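Side-chain contact in regulatory protein SWI6 (Saccharomyces cerevisiae, PDB 2XFV), which joins Swi4 or Mbp1 in the SBF and MBF complexes that drive cell-cycle-dependent transcription, this chain being its amino-terminal domain: residues L37-D42 and I46-P51. Numbering follows the deposited sequence.
Sequences LQQYHD and INETNP
No direct hydrogen bond joins Gln39 to the loop segment 46-51 that its long side chain covers; a water bridges the two instead, giving a proton to Gln39 OE1 at 2.8 Å and accepting one from Asn50 N at 2.9 Å. Gln39 suits this place because its methylenes can pack while its amide serves two polar partners. CG lies anti to the backbone N (chi1 -172°) and the chain bends at chi2 (64°), which lays the amide over Glu48 and Thr49. Glu48 offers a methylene, CG, 3.6 Å from Gln39 NE2, and a carboxylate whose OE2, like Gln39 NE2, hydrogen-bonds to Thr43 OG1. Shortening Gln39 to an alanine is likely to cost the water its OE1 anchor beside Asn50 N, and Thr43 one of its partners, and to bare the loop beside Glu48. Thr49 has a hydroxyl short enough to turn back: OG1 packs 3.4 Å from Gln39 CB and donates to Ile46 O at 2.6 Å, which Thr49 N reaches from the same face, so two bonds fix the turn. One residue further along the helix, Tyr40 meets Ile46, whose branch sets CG2 3.9 Å from Tyr40 CB in an apolar contact. This surface contact folds the loop back on helix 34-43: Ile46 and Thr49 also touch Ile36, while the broad Tyr40 side chain reaches Tyr67 of helix 57-67 and Met92 of helix 83-92.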
ATOM      1  N   LEU A  37      -1.153  -8.846  14.102  1.00 16.16           N
ATOM      2  CA  LEU A  37      -1.185  -7.500  14.675  1.00 19.22           C
ATOM      3  C   LEU A  37      -0.643  -7.469  16.102  1.00 22.86           C
ATOM      4  O   LEU A  37       0.065  -6.530  16.489  1.00 19.14           O
ATOM      5  CB  LEU A  37      -2.610  -6.923  14.623  1.00 16.08           C
ATOM      6  CG  LEU A  37      -2.777  -5.445  15.009  1.00 24.88           C
ATOM      7  CD1 LEU A  37      -1.902  -4.528  14.143  1.00 24.23           C
ATOM      8  CD2 LEU A  37      -4.257  -5.025  14.909  1.00 23.14           C
ATOM      9  N   GLN A  38      -0.991  -8.482  16.893  1.00 17.55           N
ATOM     10  CA  GLN A  38      -0.479  -8.592  18.260  1.00 20.95           C
ATOM     11  C   GLN A  38       1.046  -8.767  18.281  1.00 27.54           C
ATOM     12  O   GLN A  38       1.755  -8.133  19.085  1.00 23.13           O
ATOM     13  CB  GLN A  38      -1.169  -9.756  19.000  1.00 21.96           C
ATOM     14  CG  GLN A  38      -0.714  -9.944  20.457  1.00 24.05           C
ATOM     15  CD  GLN A  38      -1.126  -8.790  21.361  1.00 35.25           C
ATOM     16  OE1 GLN A  38      -0.282  -8.147  21.994  1.00 47.77           O
ATOM     17  NE2 GLN A  38      -2.423  -8.519  21.423  1.00 27.01           N
ATOM     18  N   GLN A  39       1.562  -9.623  17.402  1.00 19.64           N
ATOM     19  CA  GLN A  39       3.007  -9.831  17.333  1.00 19.57           C
ATOM     20  C   GLN A  39       3.727  -8.556  16.891  1.00 24.09           C
ATOM     21  O   GLN A  39       4.769  -8.193  17.439  1.00 29.33           O
ATOM     22  CB  GLN A  39       3.355 -11.001  16.400  1.00 20.67           C
ATOM     23  CG  GLN A  39       4.826 -11.393  16.444  1.00 22.47           C
ATOM     24  CD  GLN A  39       5.246 -11.905  17.810  1.00 32.07           C
ATOM     25  OE1 GLN A  39       4.665 -12.854  18.332  1.00 32.54           O
ATOM     26  NE2 GLN A  39       6.261 -11.278  18.394  1.00 35.01           N
ATOM     27  N   TYR A  40       3.171  -7.882  15.894  1.00 21.31           N
ATOM     28  CA  TYR A  40       3.729  -6.611  15.440  1.00 20.06           C
ATOM     29  C   TYR A  40       3.810  -5.622  16.600  1.00 22.39           C
ATOM     30  O   TYR A  40       4.848  -4.976  16.816  1.00 24.65           O
ATOM     31  CB  TYR A  40       2.872  -6.034  14.321  1.00 18.85           C
ATOM     32  CG  TYR A  40       3.392  -4.734  13.758  1.00 24.19           C
ATOM     33  CD1 TYR A  40       4.533  -4.709  12.961  1.00 25.65           C
ATOM     34  CD2 TYR A  40       2.742  -3.532  14.014  1.00 25.57           C
ATOM     35  CE1 TYR A  40       5.007  -3.519  12.433  1.00 32.38           C
ATOM     36  CE2 TYR A  40       3.217  -2.333  13.491  1.00 29.29           C
ATOM     37  CZ  TYR A  40       4.348  -2.339  12.699  1.00 35.21           C
ATOM     38  OH  TYR A  40       4.832  -1.160  12.173  1.00 39.65           O
ATOM     39  N   HIS A  41       2.719  -5.509  17.354  1.00 22.70           N
ATOM     40  CA  HIS A  41       2.711  -4.658  18.542  1.00 26.44           C
ATOM     41  C   HIS A  41       3.807  -5.047  19.539  1.00 30.45           C
ATOM     42  O   HIS A  41       4.504  -4.182  20.084  1.00 29.81           O
ATOM     43  CB  HIS A  41       1.342  -4.699  19.228  1.00 28.18           C
ATOM     44  CG  HIS A  41       1.253  -3.829  20.444  1.00 31.11           C
ATOM     45  ND1 HIS A  41       1.615  -4.263  21.700  1.00 45.35           N
ATOM     46  CD2 HIS A  41       0.861  -2.541  20.590  1.00 33.93           C
ATOM     47  CE1 HIS A  41       1.445  -3.282  22.569  1.00 46.34           C
ATOM     48  NE2 HIS A  41       0.985  -2.226  21.920  1.00 32.74           N
ATOM     49  N   ASP A  42       3.964  -6.344  19.787  1.00 27.15           N
ATOM     50  CA  ASP A  42       4.897  -6.802  20.832  1.00 28.42           C
ATOM     51  C   ASP A  42       6.394  -6.704  20.505  1.00 33.27           C
ATOM     52  O   ASP A  42       7.189  -6.272  21.353  1.00 34.36           O
ATOM     53  CB  ASP A  42       4.551  -8.224  21.284  1.00 33.42           C
ATOM     54  CG  ASP A  42       3.202  -8.300  21.985  1.00 38.06           C
ATOM     55  OD1 ASP A  42       2.675  -7.241  22.393  1.00 35.76           O
ATOM     56  OD2 ASP A  42       2.667  -9.420  22.125  1.00 40.05           O
ATOM     57  N   ILE A  46       6.762  -9.609  12.489  1.00 22.72           N
ATOM     58  CA  ILE A  46       5.620 -10.488  12.265  1.00 25.26           C
ATOM     59  C   ILE A  46       6.016 -11.912  11.894  1.00 24.33           C
ATOM     60  O   ILE A  46       5.191 -12.840  11.993  1.00 22.40           O
ATOM     61  CB  ILE A  46       4.653  -9.917  11.207  1.00 26.36           C
ATOM     62  CG1 ILE A  46       5.339  -9.813   9.845  1.00 30.69           C
ATOM     63  CG2 ILE A  46       4.135  -8.546  11.653  1.00 28.58           C
ATOM     64  CD1 ILE A  46       4.407  -9.331   8.747  1.00 35.25           C
ATOM     65  N   ASN A  47       7.267 -12.089  11.461  1.00 24.67           N
ATOM     66  CA  ASN A  47       7.739 -13.414  11.061  1.00 27.11           C
ATOM     67  C   ASN A  47       7.899 -14.363  12.242  1.00 32.30           C
ATOM     68  O   ASN A  47       8.107 -15.556  12.049  1.00 32.34           O
ATOM     69  CB  ASN A  47       9.046 -13.333  10.262  1.00 31.05           C
ATOM     70  CG  ASN A  47       8.881 -12.580   8.958  1.00 45.43           C
ATOM     71  OD1 ASN A  47       9.635 -11.653   8.662  1.00 59.72           O
ATOM     72  ND2 ASN A  47       7.879 -12.962   8.180  1.00 43.04           N
ATOM     73  N   GLU A  48       7.813 -13.839  13.464  1.00 31.95           N
ATOM     74  CA  GLU A  48       7.864 -14.715  14.632  1.00 40.56           C
ATOM     75  C   GLU A  48       6.494 -14.925  15.285  1.00 38.22           C
ATOM     76  O   GLU A  48       6.410 -15.415  16.416  1.00 33.26           O
ATOM     77  CB  GLU A  48       8.909 -14.245  15.654  1.00 41.25           C
ATOM     78  CG  GLU A  48       8.669 -12.873  16.258  1.00 41.31           C
ATOM     79  CD  GLU A  48       9.812 -12.435  17.171  1.00 43.22           C
ATOM     80  OE1 GLU A  48      10.611 -13.301  17.585  1.00 56.03           O
ATOM     81  OE2 GLU A  48       9.910 -11.225  17.471  1.00 41.39           O
ATOM     82  N   THR A  49       5.430 -14.572  14.563  1.00 28.22           N
ATOM     83  CA  THR A  49       4.067 -14.869  15.015  1.00 24.74           C
ATOM     84  C   THR A  49       3.920 -16.356  15.297  1.00 31.73           C
ATOM     85  O   THR A  49       4.345 -17.204  14.508  1.00 29.88           O
ATOM     86  CB  THR A  49       2.995 -14.441  13.983  1.00 23.46           C
ATOM     87  OG1 THR A  49       3.161 -13.053  13.676  1.00 22.36           O
ATOM     88  CG2 THR A  49       1.572 -14.655  14.540  1.00 23.79           C
ATOM     89  N   ASN A  50       3.327 -16.671  16.440  1.00 27.74           N
ATOM     90  CA  ASN A  50       3.077 -18.057  16.800  1.00 32.06           C
ATOM     91  C   ASN A  50       1.794 -18.501  16.111  1.00 33.31           C
ATOM     92  O   ASN A  50       0.737 -17.922  16.339  1.00 33.16           O
ATOM     93  CB  ASN A  50       2.946 -18.178  18.321  1.00 42.44           C
ATOM     94  CG  ASN A  50       2.860 -19.618  18.796  1.00 52.20           C
ATOM     95  OD1 ASN A  50       2.494 -20.520  18.040  1.00 45.33           O
ATOM     96  ND2 ASN A  50       3.194 -19.838  20.065  1.00 60.00           N
ATOM     97  N   PRO A  51       1.885 -19.524  15.249  1.00 42.25           N
ATOM     98  CA  PRO A  51       0.687 -20.003  14.550  1.00 41.77           C
ATOM     99  C   PRO A  51      -0.368 -20.505  15.538  1.00 37.24           C
ATOM    100  O   PRO A  51      -1.556 -20.540  15.206  1.00 41.27           O
ATOM    101  CB  PRO A  51       1.210 -21.179  13.707  1.00 45.96           C
ATOM    102  CG  PRO A  51       2.687 -21.004  13.644  1.00 47.30           C
ATOM    103  CD  PRO A  51       3.083 -20.312  14.912  1.00 47.62           C
TER
HETATM  104  O   HOH W   1       2.473 -14.625  18.381  1.00 27.76           O